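Local coordinates for protein PrgA (Enterococcus faecalis, PDB 6Z9K) that provides surface exclusion against unwanted conjugation, reaching far outside the cell, and is represented here by its CAP domain, at residues His13-Asp25 with Tyr79-Leu91. Residues are numbered along the deposited sequence; the frame is centred on the assembly and turned at random.
Sequences HKGINLPPKFSAD and YTTELLNDVRKKL
Val-87 is the central bump of this contact, and Ile-16, Leu-18 and Phe-22 close round it. Its CG2 meets Leu-18 CD2 at 4.1 Å and also touches CB of Ile-16. Its CG1, anti to the backbone N (chi1 174°), lies 4.1 Å from Phe-22 CE2. The Phe-22 side chain crosses Val-87 and Leu-91 at about a right angle. Methyls of both approach its ring obliquely, with Leu-91 CD1 3.8 Å from Phe-22 CE2. Leu-18 divides its two methyls. CD2 goes to the valine, while CD1 rests on the extended chain of Lys-90, 3.8 Å from its CD. At the other end, Leu-83 CD2 rests against the backbone of Lys-14, 3.5 Å from its O. Lys-14 CD lies in the plane of the Tyr-79 ring, at its edge; the lysine tip goes on to Asp-55.

No direct hydrogen bond joins the segments; ordered waters bridge them. One water takes the N-H of Ile-16 and donates to Leu-83 O and Asp-86 OD2. A second donates to Ile-16 O and Asp-86 OD2 and accepts from Lys-90 NZ. Lys-90 also pairs with Glu-240.

An irregular segment early in this construct thus lines the C-terminal half of helix 70-90 in the CAP domain.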
loop_
_atom_site.group_PDB
_atom_site.type_symbol
_atom_site.label_atom_id
_atom_site.label_comp_id
_atom_site.label_asym_id
_atom_site.label_seq_id
_atom_site.Cartn_x
_atom_site.Cartn_y
_atom_site.Cartn_z
ATOM N N HIS A 13 11.876 -13.200 2.993
ATOM C CA HIS A 13 10.670 -12.742 3.730
ATOM C C HIS A 13 10.662 -11.227 3.656
ATOM O O HIS A 13 11.648 -10.605 4.077
ATOM C CB HIS A 13 10.640 -13.219 5.189
ATOM C CG HIS A 13 9.328 -13.024 5.876
ATOM N ND1 HIS A 13 8.838 -11.779 6.163
ATOM C CD2 HIS A 13 8.405 -13.898 6.357
ATOM C CE1 HIS A 13 7.663 -11.899 6.789
ATOM N NE2 HIS A 13 7.391 -13.193 6.927
ATOM N N LYS A 14 9.561 -10.648 3.179
ATOM C CA LYS A 14 9.517 -9.196 2.843
ATOM C C LYS A 14 8.884 -8.373 3.962
ATOM O O LYS A 14 8.693 -7.195 3.770
ATOM C CB LYS A 14 8.798 -9.034 1.507
ATOM C CG LYS A 14 9.698 -9.392 0.333
ATOM C CD LYS A 14 8.975 -9.690 -0.902
ATOM C CE LYS A 14 9.826 -10.324 -1.991
ATOM N NZ LYS A 14 10.464 -11.589 -1.558
ATOM N N GLY A 15 8.661 -8.968 5.128
ATOM C CA GLY A 15 8.084 -8.252 6.274
ATOM C C GLY A 15 8.892 -7.008 6.596
ATOM O O GLY A 15 10.147 -7.016 6.501
ATOM N N ILE A 16 8.196 -5.960 6.975
ATOM C CA ILE A 16 8.836 -4.692 7.362
ATOM C C ILE A 16 9.395 -4.836 8.766
ATOM O O ILE A 16 8.667 -5.279 9.694
ATOM C CB ILE A 16 7.855 -3.520 7.194
ATOM C CG1 ILE A 16 7.464 -3.415 5.716
ATOM C CG2 ILE A 16 8.482 -2.229 7.689
ATOM C CD1 ILE A 16 6.235 -2.621 5.521
ATOM N N ASN A 17 10.623 -4.432 8.937
ATOM C CA ASN A 17 11.284 -4.583 10.264
ATOM C C ASN A 17 10.972 -3.365 11.127
ATOM O O ASN A 17 11.298 -2.236 10.709
ATOM C CB ASN A 17 12.781 -4.734 10.074
ATOM C CG ASN A 17 13.117 -5.944 9.232
ATOM O OD1 ASN A 17 12.680 -7.046 9.574
ATOM N ND2 ASN A 17 13.824 -5.736 8.125
ATOM N N LEU A 18 10.291 -3.559 12.255
ATOM C CA LEU A 18 9.862 -2.398 13.049
ATOM C C LEU A 18 10.981 -2.049 14.002
ATOM O O LEU A 18 11.606 -2.903 14.633
ATOM C CB LEU A 18 8.570 -2.659 13.819
ATOM C CG LEU A 18 7.381 -3.037 12.953
ATOM C CD1 LEU A 18 6.137 -3.193 13.808
ATOM C CD2 LEU A 18 7.157 -2.037 11.846
ATOM N N PRO A 19 11.224 -0.746 14.180
ATOM C CA PRO A 19 12.229 -0.280 15.134
ATOM C C PRO A 19 11.653 -0.226 16.537
ATOM O O PRO A 19 10.427 -0.183 16.723
ATOM C CB PRO A 19 12.491 1.147 14.651
ATOM C CG PRO A 19 11.162 1.587 14.115
ATOM C CD PRO A 19 10.598 0.355 13.431
ATOM N N PRO A 20 12.510 -0.187 17.574
ATOM C CA PRO A 20 12.022 0.084 18.919
ATOM C C PRO A 20 11.290 1.414 19.007
ATOM O O PRO A 20 11.638 2.357 18.274
ATOM C CB PRO A 20 13.306 0.116 19.772
ATOM C CG PRO A 20 14.334 -0.618 18.950
ATOM C CD PRO A 20 13.971 -0.274 17.510
ATOM N N LYS A 21 10.249 1.455 19.833
ATOM C CA LYS A 21 9.424 2.647 20.118
ATOM C C LYS A 21 8.519 3.000 18.959
ATOM O O LYS A 21 7.824 3.998 19.044
ATOM C CB LYS A 21 10.268 3.870 20.489
ATOM C CG LYS A 21 11.240 3.590 21.604
ATOM C CD LYS A 21 11.873 4.863 22.058
ATOM C CE LYS A 21 13.079 4.599 22.899
ATOM N NZ LYS A 21 13.755 5.844 23.328
ATOM N N PHE A 22 8.326 2.107 18.002
ATOM C CA PHE A 22 7.359 2.365 16.920
ATOM C C PHE A 22 5.928 2.352 17.449
ATOM O O PHE A 22 5.603 1.562 18.337
ATOM C CB PHE A 22 7.539 1.358 15.788
ATOM C CG PHE A 22 6.751 1.731 14.546
ATOM C CD1 PHE A 22 7.064 2.872 13.822
ATOM C CD2 PHE A 22 5.699 0.953 14.092
ATOM C CE1 PHE A 22 6.375 3.197 12.659
ATOM C CE2 PHE A 22 4.962 1.328 12.975
ATOM C CZ PHE A 22 5.339 2.416 12.245
ATOM N N SER A 23 5.100 3.256 16.923
ATOM C CA SER A 23 3.648 3.323 17.199
ATOM C C SER A 23 3.003 4.103 16.069
ATOM O O SER A 23 3.747 4.712 15.286
ATOM C CB SER A 23 3.356 3.975 18.520
ATOM O OG SER A 23 3.669 5.352 18.457
ATOM N N ALA A 24 1.686 4.017 15.967
ATOM C CA ALA A 24 0.937 4.669 14.884
ATOM C C ALA A 24 1.032 6.198 15.036
ATOM O O ALA A 24 0.767 6.884 14.048
ATOM C CB ALA A 24 -0.487 4.178 14.910
ATOM N N ASP A 25 1.508 6.688 16.178
ATOM C CA ASP A 25 1.539 8.152 16.442
ATOM C C ASP A 25 2.899 8.516 17.022
ATOM O O ASP A 25 2.981 9.456 17.847
ATOM C CB ASP A 25 0.365 8.551 17.341
ATOM C CG ASP A 25 0.271 7.806 18.645
ATOM O OD1 ASP A 25 1.065 6.867 18.816
ATOM O OD2 ASP A 25 -0.564 8.217 19.518
ATOM N N TYR A 79 -0.499 -8.937 -1.920
ATOM C CA TYR A 79 0.930 -8.742 -1.573
ATOM C C TYR A 79 1.088 -7.553 -0.628
ATOM O O TYR A 79 1.696 -7.610 0.451
ATOM C CB TYR A 79 1.734 -8.483 -2.833
ATOM C CG TYR A 79 3.110 -7.965 -2.559
ATOM C CD1 TYR A 79 4.142 -8.803 -2.172
ATOM C CD2 TYR A 79 3.404 -6.637 -2.670
ATOM C CE1 TYR A 79 5.416 -8.324 -1.924
ATOM C CE2 TYR A 79 4.662 -6.131 -2.410
ATOM C CZ TYR A 79 5.692 -6.966 -2.017
ATOM O OH TYR A 79 6.960 -6.478 -1.808
ATOM N N THR A 80 0.406 -6.465 -0.996
ATOM C CA THR A 80 0.518 -5.183 -0.276
ATOM C C THR A 80 -0.185 -5.276 1.080
ATOM O O THR A 80 0.369 -4.858 2.092
ATOM C CB THR A 80 -0.109 -4.067 -1.102
ATOM O OG1 THR A 80 0.429 -4.070 -2.432
ATOM C CG2 THR A 80 0.086 -2.723 -0.433
ATOM N N THR A 81 -1.334 -5.919 1.091
ATOM C CA THR A 81 -2.163 -6.026 2.305
ATOM C C THR A 81 -1.436 -6.930 3.293
ATOM O O THR A 81 -1.504 -6.693 4.519
ATOM C CB THR A 81 -3.593 -6.436 1.965
ATOM O OG1 THR A 81 -4.139 -5.515 0.997
ATOM C CG2 THR A 81 -4.444 -6.366 3.209
ATOM N N GLU A 82 -0.769 -7.961 2.826
ATOM C CA GLU A 82 0.007 -8.840 3.749
ATOM C C GLU A 82 1.063 -8.003 4.446
ATOM O O GLU A 82 1.253 -8.158 5.675
ATOM C CB GLU A 82 0.659 -9.969 2.966
ATOM C CG GLU A 82 -0.296 -11.109 2.620
ATOM C CD GLU A 82 0.321 -12.193 1.765
ATOM O OE1 GLU A 82 1.451 -12.002 1.297
ATOM O OE2 GLU A 82 -0.360 -13.218 1.557
ATOM N N LEU A 83 1.811 -7.191 3.688
ATOM C CA LEU A 83 2.872 -6.402 4.337
ATOM C C LEU A 83 2.265 -5.447 5.366
ATOM O O LEU A 83 2.826 -5.327 6.495
ATOM C CB LEU A 83 3.652 -5.589 3.299
ATOM C CG LEU A 83 4.415 -6.432 2.293
ATOM C CD1 LEU A 83 5.201 -5.514 1.325
ATOM C CD2 LEU A 83 5.325 -7.430 2.956
ATOM N N LEU A 84 1.210 -4.746 5.010
ATOM C CA LEU A 84 0.632 -3.751 5.923
ATOM C C LEU A 84 -0.027 -4.437 7.125
ATOM O O LEU A 84 0.103 -3.923 8.250
ATOM C CB LEU A 84 -0.331 -2.849 5.160
ATOM C CG LEU A 84 -0.908 -1.713 5.972
ATOM C CD1 LEU A 84 0.184 -0.815 6.587
ATOM C CD2 LEU A 84 -1.848 -0.878 5.093
ATOM N N ASN A 85 -0.721 -5.527 6.905
ATOM C CA ASN A 85 -1.408 -6.262 7.998
ATOM C C ASN A 85 -0.363 -6.789 8.988
ATOM O O ASN A 85 -0.682 -6.880 10.185
ATOM C CB ASN A 85 -2.260 -7.425 7.522
ATOM C CG ASN A 85 -3.644 -6.997 7.093
ATOM O OD1 ASN A 85 -4.059 -5.900 7.486
ATOM N ND2 ASN A 85 -4.367 -7.900 6.412
ATOM N N ASP A 86 0.819 -7.146 8.526
ATOM C CA ASP A 86 1.880 -7.642 9.434
ATOM C C ASP A 86 2.164 -6.524 10.450
ATOM O O ASP A 86 2.247 -6.801 11.642
ATOM C CB ASP A 86 3.057 -8.130 8.611
ATOM C CG ASP A 86 4.259 -8.580 9.423
ATOM O OD1 ASP A 86 4.092 -9.541 10.154
ATOM O OD2 ASP A 86 5.338 -7.953 9.307
ATOM N N VAL A 87 2.319 -5.290 9.996
ATOM C CA VAL A 87 2.605 -4.144 10.881
ATOM C C VAL A 87 1.362 -3.891 11.728
ATOM O O VAL A 87 1.436 -3.731 12.940
ATOM C CB VAL A 87 2.978 -2.925 10.033
ATOM C CG1 VAL A 87 3.140 -1.676 10.848
ATOM C CG2 VAL A 87 4.228 -3.212 9.236
ATOM N N ARG A 88 0.186 -3.847 11.097
ATOM C CA ARG A 88 -1.059 -3.497 11.829
ATOM C C ARG A 88 -1.307 -4.521 12.945
ATOM O O ARG A 88 -1.662 -4.093 14.085
ATOM C CB ARG A 88 -2.223 -3.424 10.849
ATOM C CG ARG A 88 -2.153 -2.170 9.997
ATOM C CD ARG A 88 -3.306 -2.036 9.035
ATOM N NE ARG A 88 -4.607 -1.873 9.680
ATOM C CZ ARG A 88 -5.191 -0.732 9.998
ATOM N NH1 ARG A 88 -4.696 0.440 9.625
ATOM N NH2 ARG A 88 -6.311 -0.768 10.688
ATOM N N LYS A 89 -1.097 -5.813 12.684
ATOM C CA LYS A 89 -1.329 -6.861 13.687
ATOM C C LYS A 89 -0.331 -6.642 14.845
ATOM O O LYS A 89 -0.743 -6.754 16.047
ATOM C CB LYS A 89 -1.166 -8.255 13.083
ATOM C CG LYS A 89 -1.491 -9.370 14.076
ATOM C CD LYS A 89 -1.533 -10.700 13.412
ATOM C CE LYS A 89 -2.152 -11.744 14.314
ATOM N NZ LYS A 89 -1.970 -13.103 13.738
ATOM N N LYS A 90 0.904 -6.277 14.562
ATOM C CA LYS A 90 1.880 -6.093 15.678
ATOM C C LYS A 90 1.408 -4.945 16.566
ATOM O O LYS A 90 1.660 -5.007 17.781
ATOM C CB LYS A 90 3.279 -5.836 15.139
ATOM C CG LYS A 90 3.897 -7.105 14.562
ATOM C CD LYS A 90 5.207 -6.884 13.873
ATOM C CE LYS A 90 5.855 -8.189 13.423
ATOM N NZ LYS A 90 7.140 -7.899 12.726
ATOM N N LEU A 91 0.719 -3.962 15.988
ATOM C CA LEU A 91 0.263 -2.757 16.728
ATOM C C LEU A 91 -1.167 -2.951 17.254
ATOM O O LEU A 91 -1.696 -2.017 17.873
ATOM C CB LEU A 91 0.387 -1.503 15.849
ATOM C CG LEU A 91 1.788 -1.044 15.478
ATOM C CD1 LEU A 91 1.757 0.200 14.619
ATOM C CD2 LEU A 91 2.662 -0.814 16.696
HETATM O O HOH W 1 5.442 -6.315 7.176
HETATM O O HOH W 2 6.393 -6.101 10.669
HETATM O O HOH W 3 9.590 -6.171 13.279
#